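Local coordinates for protein MHC class I antigen (Ctenopharyngodon idella, PDB 5H5Z) that probably presents peptides to T cells, holding them in a groove between two helices over a beta sheet and pairing with beta-2-microglobulin, at residues A[8-13]-A[91-96]; A[30-35]-A[46-51]; A[39-44]-A[60-65]. All blocks are in the same frame, centred on the assembly; numbering follows the deposited sequence.

Contact 1 of 3, residues A[8-13]-A[91-96]; sequences VYTGVS and TWQNMY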
# COMPACT_ATOMS: atom_id res chain seq x y z
N VAL A 8 -7.91 -8.19 2.65
CA VAL A 8 -8.72 -7.07 2.15
C VAL A 8 -9.54 -7.54 0.95
O VAL A 8 -8.98 -7.99 -0.05
CB VAL A 8 -7.87 -5.80 1.85
CG1 VAL A 8 -7.28 -5.22 3.13
CG2 VAL A 8 -6.78 -6.08 0.82
N TYR A 9 -10.86 -7.49 1.09
CA TYR A 9 -11.77 -7.91 0.01
C TYR A 9 -12.41 -6.68 -0.62
O TYR A 9 -12.89 -5.79 0.09
CB TYR A 9 -12.91 -8.77 0.54
CG TYR A 9 -12.57 -10.08 1.22
CD1 TYR A 9 -11.28 -10.62 1.20
CD2 TYR A 9 -13.57 -10.80 1.88
CE1 TYR A 9 -11.00 -11.83 1.83
CE2 TYR A 9 -13.31 -12.01 2.50
CZ TYR A 9 -12.02 -12.51 2.48
OH TYR A 9 -11.78 -13.71 3.11
N THR A 10 -12.44 -6.63 -1.95
CA THR A 10 -13.15 -5.57 -2.68
C THR A 10 -14.24 -6.13 -3.58
O THR A 10 -13.96 -6.90 -4.50
CB THR A 10 -12.20 -4.70 -3.53
OG1 THR A 10 -11.15 -4.18 -2.70
CG2 THR A 10 -12.97 -3.53 -4.18
N GLY A 11 -15.47 -5.70 -3.34
CA GLY A 11 -16.59 -6.07 -4.18
C GLY A 11 -17.11 -4.85 -4.93
O GLY A 11 -17.30 -3.79 -4.36
N VAL A 12 -17.31 -5.02 -6.23
CA VAL A 12 -17.83 -3.95 -7.07
C VAL A 12 -19.06 -4.40 -7.85
O VAL A 12 -19.05 -5.45 -8.47
CB VAL A 12 -16.77 -3.47 -8.07
CG1 VAL A 12 -17.29 -2.29 -8.87
CG2 VAL A 12 -15.50 -3.10 -7.33
N SER A 13 -20.10 -3.59 -7.84
CA SER A 13 -21.28 -3.90 -8.63
C SER A 13 -21.34 -2.95 -9.81
O SER A 13 -21.24 -1.75 -9.64
CB SER A 13 -22.53 -3.75 -7.78
OG SER A 13 -22.67 -2.42 -7.32
N THR A 91 -19.55 -0.06 -4.22
CA THR A 91 -18.49 -0.91 -3.69
C THR A 91 -18.82 -1.42 -2.29
O THR A 91 -19.47 -0.73 -1.50
CB THR A 91 -17.12 -0.19 -3.62
OG1 THR A 91 -17.13 0.74 -2.54
CG2 THR A 91 -16.81 0.54 -4.92
N TRP A 92 -18.34 -2.63 -2.01
CA TRP A 92 -18.49 -3.26 -0.71
C TRP A 92 -17.11 -3.79 -0.34
O TRP A 92 -16.48 -4.51 -1.12
CB TRP A 92 -19.53 -4.38 -0.80
CG TRP A 92 -19.75 -5.16 0.47
CD1 TRP A 92 -19.48 -6.49 0.68
CD2 TRP A 92 -20.31 -4.67 1.69
NE1 TRP A 92 -19.84 -6.85 1.96
CE2 TRP A 92 -20.35 -5.75 2.60
CE3 TRP A 92 -20.79 -3.41 2.11
CZ2 TRP A 92 -20.83 -5.62 3.91
CZ3 TRP A 92 -21.28 -3.28 3.40
CH2 TRP A 92 -21.29 -4.38 4.29
N GLN A 93 -16.65 -3.43 0.85
CA GLN A 93 -15.31 -3.78 1.30
C GLN A 93 -15.31 -4.46 2.65
O GLN A 93 -16.14 -4.16 3.52
CB GLN A 93 -14.43 -2.53 1.38
CG GLN A 93 -13.94 -1.99 0.06
CD GLN A 93 -13.43 -0.57 0.20
OE1 GLN A 93 -14.20 0.36 0.42
NE2 GLN A 93 -12.12 -0.39 0.08
N ASN A 94 -14.35 -5.36 2.84
CA ASN A 94 -14.11 -6.02 4.11
C ASN A 94 -12.60 -6.04 4.32
O ASN A 94 -11.85 -6.41 3.42
CB ASN A 94 -14.70 -7.43 4.08
CG ASN A 94 -14.51 -8.21 5.38
OD1 ASN A 94 -14.48 -7.66 6.48
ND2 ASN A 94 -14.44 -9.52 5.25
N MET A 95 -12.16 -5.61 5.50
CA MET A 95 -10.79 -5.87 5.92
C MET A 95 -10.81 -6.50 7.31
O MET A 95 -11.58 -6.09 8.18
CB MET A 95 -9.93 -4.60 5.89
CG MET A 95 -10.38 -3.50 6.84
SD MET A 95 -9.51 -1.95 6.57
CE MET A 95 -7.81 -2.46 6.87
N TYR A 96 -9.98 -7.51 7.50
CA TYR A 96 -9.87 -8.13 8.80
C TYR A 96 -8.47 -8.67 8.94
O TYR A 96 -7.77 -8.88 7.95
CB TYR A 96 -10.91 -9.25 8.99
CG TYR A 96 -10.80 -10.42 8.05
CD1 TYR A 96 -10.02 -11.54 8.38
CD2 TYR A 96 -11.50 -10.44 6.84
CE1 TYR A 96 -9.93 -12.63 7.52
CE2 TYR A 96 -11.41 -11.53 5.98
CZ TYR A 96 -10.62 -12.62 6.33
OH TYR A 96 -10.54 -13.69 5.48

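Contact 2 of 3, residues A[30-35]-A[46-51]; sequences GQFMYF and TEWIRQ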
# COMPACT_ATOMS: atom_id res chain seq x y z
N GLY A 30 2.72 -6.97 3.23
CA GLY A 30 3.25 -7.45 1.97
C GLY A 30 2.38 -8.57 1.44
O GLY A 30 2.11 -9.55 2.14
N GLN A 31 1.93 -8.43 0.19
CA GLN A 31 0.97 -9.37 -0.39
C GLN A 31 1.58 -10.76 -0.57
O GLN A 31 2.67 -10.90 -1.10
CB GLN A 31 0.46 -8.88 -1.74
CG GLN A 31 -0.36 -9.95 -2.46
CD GLN A 31 -0.73 -9.61 -3.89
OE1 GLN A 31 -1.81 -9.97 -4.36
NE2 GLN A 31 0.17 -8.93 -4.60
N PHE A 32 0.85 -11.79 -0.13
CA PHE A 32 1.27 -13.17 -0.37
C PHE A 32 0.21 -13.99 -1.13
O PHE A 32 0.49 -15.10 -1.57
CB PHE A 32 1.68 -13.87 0.94
CG PHE A 32 0.51 -14.32 1.79
CD1 PHE A 32 -0.12 -13.43 2.65
CD2 PHE A 32 0.05 -15.63 1.72
CE1 PHE A 32 -1.20 -13.83 3.43
CE2 PHE A 32 -1.03 -16.05 2.50
CZ PHE A 32 -1.66 -15.14 3.35
N MET A 33 -0.99 -13.44 -1.27
CA MET A 33 -2.12 -14.15 -1.89
C MET A 33 -2.94 -13.20 -2.75
O MET A 33 -3.09 -12.02 -2.41
CB MET A 33 -3.00 -14.77 -0.79
CG MET A 33 -4.26 -15.49 -1.26
SD MET A 33 -5.63 -14.37 -1.60
CE MET A 33 -6.01 -13.76 0.03
N TYR A 34 -3.48 -13.72 -3.85
CA TYR A 34 -4.45 -13.00 -4.69
C TYR A 34 -5.62 -13.91 -5.09
O TYR A 34 -5.42 -15.10 -5.34
CB TYR A 34 -3.77 -12.46 -5.95
CG TYR A 34 -4.71 -11.73 -6.87
CD1 TYR A 34 -5.07 -10.41 -6.61
CD2 TYR A 34 -5.26 -12.36 -7.99
CE1 TYR A 34 -5.94 -9.73 -7.45
CE2 TYR A 34 -6.12 -11.69 -8.84
CZ TYR A 34 -6.46 -10.37 -8.56
OH TYR A 34 -7.31 -9.68 -9.38
N PHE A 35 -6.82 -13.34 -5.17
CA PHE A 35 -7.99 -14.02 -5.73
C PHE A 35 -8.87 -13.00 -6.43
O PHE A 35 -9.05 -11.88 -5.94
CB PHE A 35 -8.80 -14.71 -4.63
CG PHE A 35 -10.09 -15.37 -5.11
CD1 PHE A 35 -11.27 -14.63 -5.22
CD2 PHE A 35 -10.13 -16.72 -5.41
CE1 PHE A 35 -12.45 -15.23 -5.66
CE2 PHE A 35 -11.30 -17.33 -5.83
CZ PHE A 35 -12.47 -16.59 -5.96
N THR A 46 4.23 -14.91 -3.08
CA THR A 46 5.62 -14.86 -2.58
C THR A 46 6.29 -16.22 -2.70
O THR A 46 5.62 -17.25 -2.73
CB THR A 46 5.71 -14.44 -1.10
OG1 THR A 46 5.05 -15.41 -0.27
CG2 THR A 46 5.08 -13.08 -0.87
N GLU A 47 7.62 -16.22 -2.76
CA GLU A 47 8.39 -17.47 -2.77
C GLU A 47 8.18 -18.28 -1.49
O GLU A 47 8.12 -19.51 -1.55
CB GLU A 47 9.88 -17.20 -3.01
CG GLU A 47 10.21 -16.73 -4.42
CD GLU A 47 10.52 -17.86 -5.38
OE1 GLU A 47 9.67 -18.75 -5.56
OE2 GLU A 47 11.62 -17.84 -5.98
N TRP A 48 8.06 -17.60 -0.35
CA TRP A 48 7.93 -18.34 0.92
C TRP A 48 6.62 -19.11 1.06
O TRP A 48 6.61 -20.17 1.68
CB TRP A 48 8.24 -17.47 2.15
CG TRP A 48 7.39 -16.24 2.32
CD1 TRP A 48 7.74 -14.95 2.01
CD2 TRP A 48 6.07 -16.18 2.87
NE1 TRP A 48 6.71 -14.09 2.33
CE2 TRP A 48 5.67 -14.82 2.85
CE3 TRP A 48 5.17 -17.14 3.37
CZ2 TRP A 48 4.42 -14.40 3.32
CZ3 TRP A 48 3.93 -16.72 3.83
CH2 TRP A 48 3.56 -15.35 3.80
N ILE A 49 5.52 -18.60 0.50
CA ILE A 49 4.26 -19.35 0.50
C ILE A 49 4.29 -20.49 -0.53
O ILE A 49 3.78 -21.58 -0.26
CB ILE A 49 2.98 -18.46 0.41
CG1 ILE A 49 1.72 -19.26 0.75
CG2 ILE A 49 2.84 -17.78 -0.95
CD1 ILE A 49 1.59 -19.63 2.21
N ARG A 50 4.91 -20.23 -1.69
CA ARG A 50 5.07 -21.25 -2.75
C ARG A 50 5.85 -22.47 -2.27
O ARG A 50 5.51 -23.60 -2.61
CB ARG A 50 5.78 -20.67 -3.98
CG ARG A 50 4.96 -19.67 -4.79
CD ARG A 50 5.69 -19.28 -6.06
NE ARG A 50 4.98 -18.23 -6.79
CZ ARG A 50 5.28 -16.93 -6.73
NH1 ARG A 50 6.29 -16.50 -5.98
NH2 ARG A 50 4.57 -16.06 -7.43
N GLN A 51 6.88 -22.23 -1.47
CA GLN A 51 7.78 -23.29 -1.03
C GLN A 51 7.19 -24.13 0.10
O GLN A 51 7.69 -25.22 0.40
CB GLN A 51 9.12 -22.70 -0.59
CG GLN A 51 9.97 -22.18 -1.74
CD GLN A 51 11.35 -21.74 -1.32
OE1 GLN A 51 11.53 -21.14 -0.25
NE2 GLN A 51 12.34 -22.03 -2.15

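Contact 3 of 3, residues A[39-44]-A[60-65]; sequences SMKAVP and RQTQVL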
# COMPACT_ATOMS: atom_id res chain seq x y z
N SER A 39 -10.80 -15.14 -12.56
CA SER A 39 -10.03 -16.38 -12.60
C SER A 39 -10.66 -17.46 -11.71
O SER A 39 -10.49 -18.65 -11.97
CB SER A 39 -8.57 -16.14 -12.20
OG SER A 39 -8.45 -15.92 -10.81
N MET A 40 -11.37 -17.02 -10.67
CA MET A 40 -11.96 -17.90 -9.65
C MET A 40 -10.93 -18.81 -8.98
O MET A 40 -11.25 -19.93 -8.57
CB MET A 40 -13.12 -18.74 -10.22
CG MET A 40 -14.39 -17.96 -10.51
SD MET A 40 -15.19 -17.30 -9.03
CE MET A 40 -16.77 -16.82 -9.73
N LYS A 41 -9.70 -18.32 -8.86
CA LYS A 41 -8.61 -19.12 -8.31
C LYS A 41 -7.75 -18.28 -7.37
O LYS A 41 -7.34 -17.17 -7.72
CB LYS A 41 -7.75 -19.73 -9.43
CG LYS A 41 -8.49 -20.71 -10.34
CD LYS A 41 -8.92 -21.99 -9.63
CE LYS A 41 -10.00 -22.76 -10.39
NZ LYS A 41 -11.41 -22.45 -9.99
N ALA A 42 -7.50 -18.81 -6.18
CA ALA A 42 -6.56 -18.19 -5.24
C ALA A 42 -5.15 -18.65 -5.59
O ALA A 42 -4.90 -19.85 -5.77
CB ALA A 42 -6.90 -18.57 -3.81
N VAL A 43 -4.23 -17.69 -5.67
CA VAL A 43 -2.85 -17.97 -6.10
C VAL A 43 -1.79 -17.35 -5.17
O VAL A 43 -2.02 -16.30 -4.56
CB VAL A 43 -2.60 -17.52 -7.56
CG1 VAL A 43 -3.41 -18.36 -8.54
CG2 VAL A 43 -2.90 -16.04 -7.74
N PRO A 44 -0.61 -18.01 -5.08
CA PRO A 44 0.51 -17.52 -4.28
C PRO A 44 1.15 -16.28 -4.88
O PRO A 44 1.17 -16.13 -6.10
CB PRO A 44 1.51 -18.68 -4.32
CG PRO A 44 1.18 -19.42 -5.57
CD PRO A 44 -0.31 -19.32 -5.68
N ARG A 60 -8.39 -25.19 -1.04
CA ARG A 60 -9.19 -24.78 0.12
C ARG A 60 -9.40 -23.27 0.15
O ARG A 60 -10.51 -22.80 0.41
CB ARG A 60 -8.56 -25.28 1.43
CG ARG A 60 -9.19 -26.57 1.92
CD ARG A 60 -8.23 -27.46 2.69
NE ARG A 60 -8.82 -28.79 2.88
CZ ARG A 60 -8.79 -29.76 1.96
NH1 ARG A 60 -8.17 -29.57 0.80
NH2 ARG A 60 -9.37 -30.93 2.21
N GLN A 61 -8.34 -22.51 -0.15
CA GLN A 61 -8.43 -21.06 -0.19
C GLN A 61 -9.35 -20.58 -1.32
O GLN A 61 -10.15 -19.66 -1.13
CB GLN A 61 -7.05 -20.42 -0.30
CG GLN A 61 -7.05 -18.91 -0.06
CD GLN A 61 -7.65 -18.54 1.28
OE1 GLN A 61 -6.98 -18.59 2.32
NE2 GLN A 61 -8.93 -18.18 1.27
N THR A 62 -9.23 -21.22 -2.48
CA THR A 62 -10.09 -20.97 -3.62
C THR A 62 -11.56 -21.19 -3.24
O THR A 62 -12.42 -20.36 -3.55
CB THR A 62 -9.71 -21.86 -4.82
OG1 THR A 62 -8.40 -21.49 -5.29
CG2 THR A 62 -10.71 -21.73 -5.96
N GLN A 63 -11.84 -22.29 -2.56
CA GLN A 63 -13.21 -22.62 -2.15
C GLN A 63 -13.80 -21.58 -1.19
O GLN A 63 -14.95 -21.20 -1.33
CB GLN A 63 -13.29 -24.04 -1.57
CG GLN A 63 -14.64 -24.70 -1.76
CD GLN A 63 -15.08 -24.76 -3.22
OE1 GLN A 63 -16.27 -24.73 -3.52
NE2 GLN A 63 -14.11 -24.84 -4.14
N VAL A 64 -13.00 -21.14 -0.21
CA VAL A 64 -13.43 -20.12 0.75
C VAL A 64 -13.79 -18.83 0.02
O VAL A 64 -14.84 -18.21 0.28
CB VAL A 64 -12.33 -19.87 1.82
CG1 VAL A 64 -12.64 -18.63 2.65
CG2 VAL A 64 -12.17 -21.08 2.72
N LEU A 65 -12.95 -18.44 -0.94
CA LEU A 65 -13.13 -17.16 -1.64
C LEU A 65 -14.21 -17.17 -2.73
O LEU A 65 -14.78 -16.12 -3.02
CB LEU A 65 -11.80 -16.61 -2.14
CG LEU A 65 -10.84 -16.31 -0.98
CD1 LEU A 65 -9.41 -16.06 -1.47
CD2 LEU A 65 -11.34 -15.15 -0.12

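Contact 1 of 3, residues A[8-13]-A[91-96]
Y9 and N94 form a hydrogen-bonded antiparallel pair in the floor of the peptide-binding groove, where strands 3-13 and 90-100 lie side by side. Y9 N gives a nearly straight bond to N94 O (2.8 Å, 174° at the hydrogen), and N94 N returns one to Y9 O. Two residues on, G11 and W92 repeat the exchange, with G11 N to W92 O at 2.7 Å. On the groove side, a chi1 of -61° sets the Y9 ring beside N94 and on course for Y96. Its CB lies 3.9 Å from N94 O, and CD2 runs alongside the N94 side chain. Y9 CE2 sits at the Y96 ring edge, in its plane, 4.0 Å from Y96 CE2. Farther out, CZ meets Y96 CE2 at 3.7 Å, and the tip completes the contact: Y9 OH and Y96 OH share a hydrogen bond of 2.7 Å. The Y96 ring turns its edge to the face of Y9 in an offset edge-to-face pair, planes at 89°. On the other face of the sheet V8 CG1 packs on M95 CB at 3.9 Å, while Q93 sends NE2 to the backbone of W61 of the beta-2-microglobulin chain. Y96 OH also bonds to the backbone of the bound peptide. The linked phenols therefore couple a peptide-binding hydroxyl to the neighbouring strand, and the ring pair with its hydroxyl bond restricts how either tyrosine can turn.

Contact 2 of 3, residues A[30-35]-A[46-51]
A short helical turn, 47-50, packs against strand 30-36 at a classic beta bulge, in which F32 and M33 both face G25. F32 makes the largest share of the contact. With chi1 at 78°, its ring is set against the short helix, where it meets W48 and I49. F32 CB touches W48 CZ2 at 3.7 Å; the phenyl ring and the six-membered ring of W48 are near parallel (28°) but slid apart, with centroids 5.5 Å from each other, so they barely overlap. I49 approaches the phenyl edge near its plane, CG1 lying 4.1 Å from F32 CD2, while its other branch, CG2, rests 3.6 Å from F32 O. T46 CG2 comes against the strand backbone, 3.3 Å from Q31 O. The hydroxyl of the same residue turns back to its own helix: T46 OG1 accepts a weak bond from I49 N (3.3 Å) and stands over the centre of the W48 ring. Beyond the two segments, F32 also meets Y7 and Y167, which ties this apolar cluster to the floor strand 3-13 and to helix 148-170. Helix 47-50 follows edge strand 43-44 and precedes the long helix 55-82, the chain's passage from sheet to groove wall in the class I platform.

Contact 3 of 3, residues A[39-44]-A[60-65]
Chain 39-44 passes beside one turn of helix 55-82, with the CA atoms of A42 and T62 4.8 Å apart, and enters the edge strand 43-44. In this class I platform the contact joins the rim of the sheet to a helix that walls the peptide groove. T62 is the hub. Its OG1 lies anti to the carbonyl carbon (chi1 -66°), a rotation that lets it receive A42 N in a bond of 3.0 Å and 165°. The same hydroxyl bonds to the carbonyl of W58 one helical turn earlier, so one small polar group links the helix backbone to that of segment 39-44. The methyl branch, T62 CG2, comes 3.2 Å from M40 O, with the aliphatic part of K41 crossing nearby. A42 directs its CB at the helix, against Q61 CG (3.8 Å) and more loosely L65 CD1 (4.3 Å). Q61 carries its amide away from this contact: CG stands anti to the backbone N, the chain bends at the next bond, and OE1 reaches the backbone of the bound peptide. K41 curls back over its own segment, where K41 NZ gives a hydrogen bond of 2.9 Å to M40 O from above the carbonyl plane.

In the fold
Contacts 2 and 3 are close neighbours, their centres about 12 Å apart. They touch along the sheet edge, where Y34 O and V43 N are 2.9 Å apart, a probable hydrogen bond. The F35 ring packs on the 40-42 backbone, with F35 CD2 3.4 Å from A42 N. Contact 1 joins the central strands of the same sheet, centres about 16 Å from contact 3, and meets it where Y9 OH packs on L65 CD2 at 3.6 Å. From contact 2 it stays apart, about 6 Å between nearest atoms. Contacts 1 and 3 both reach the bound peptide, one from the groove floor and the other from its helical wall.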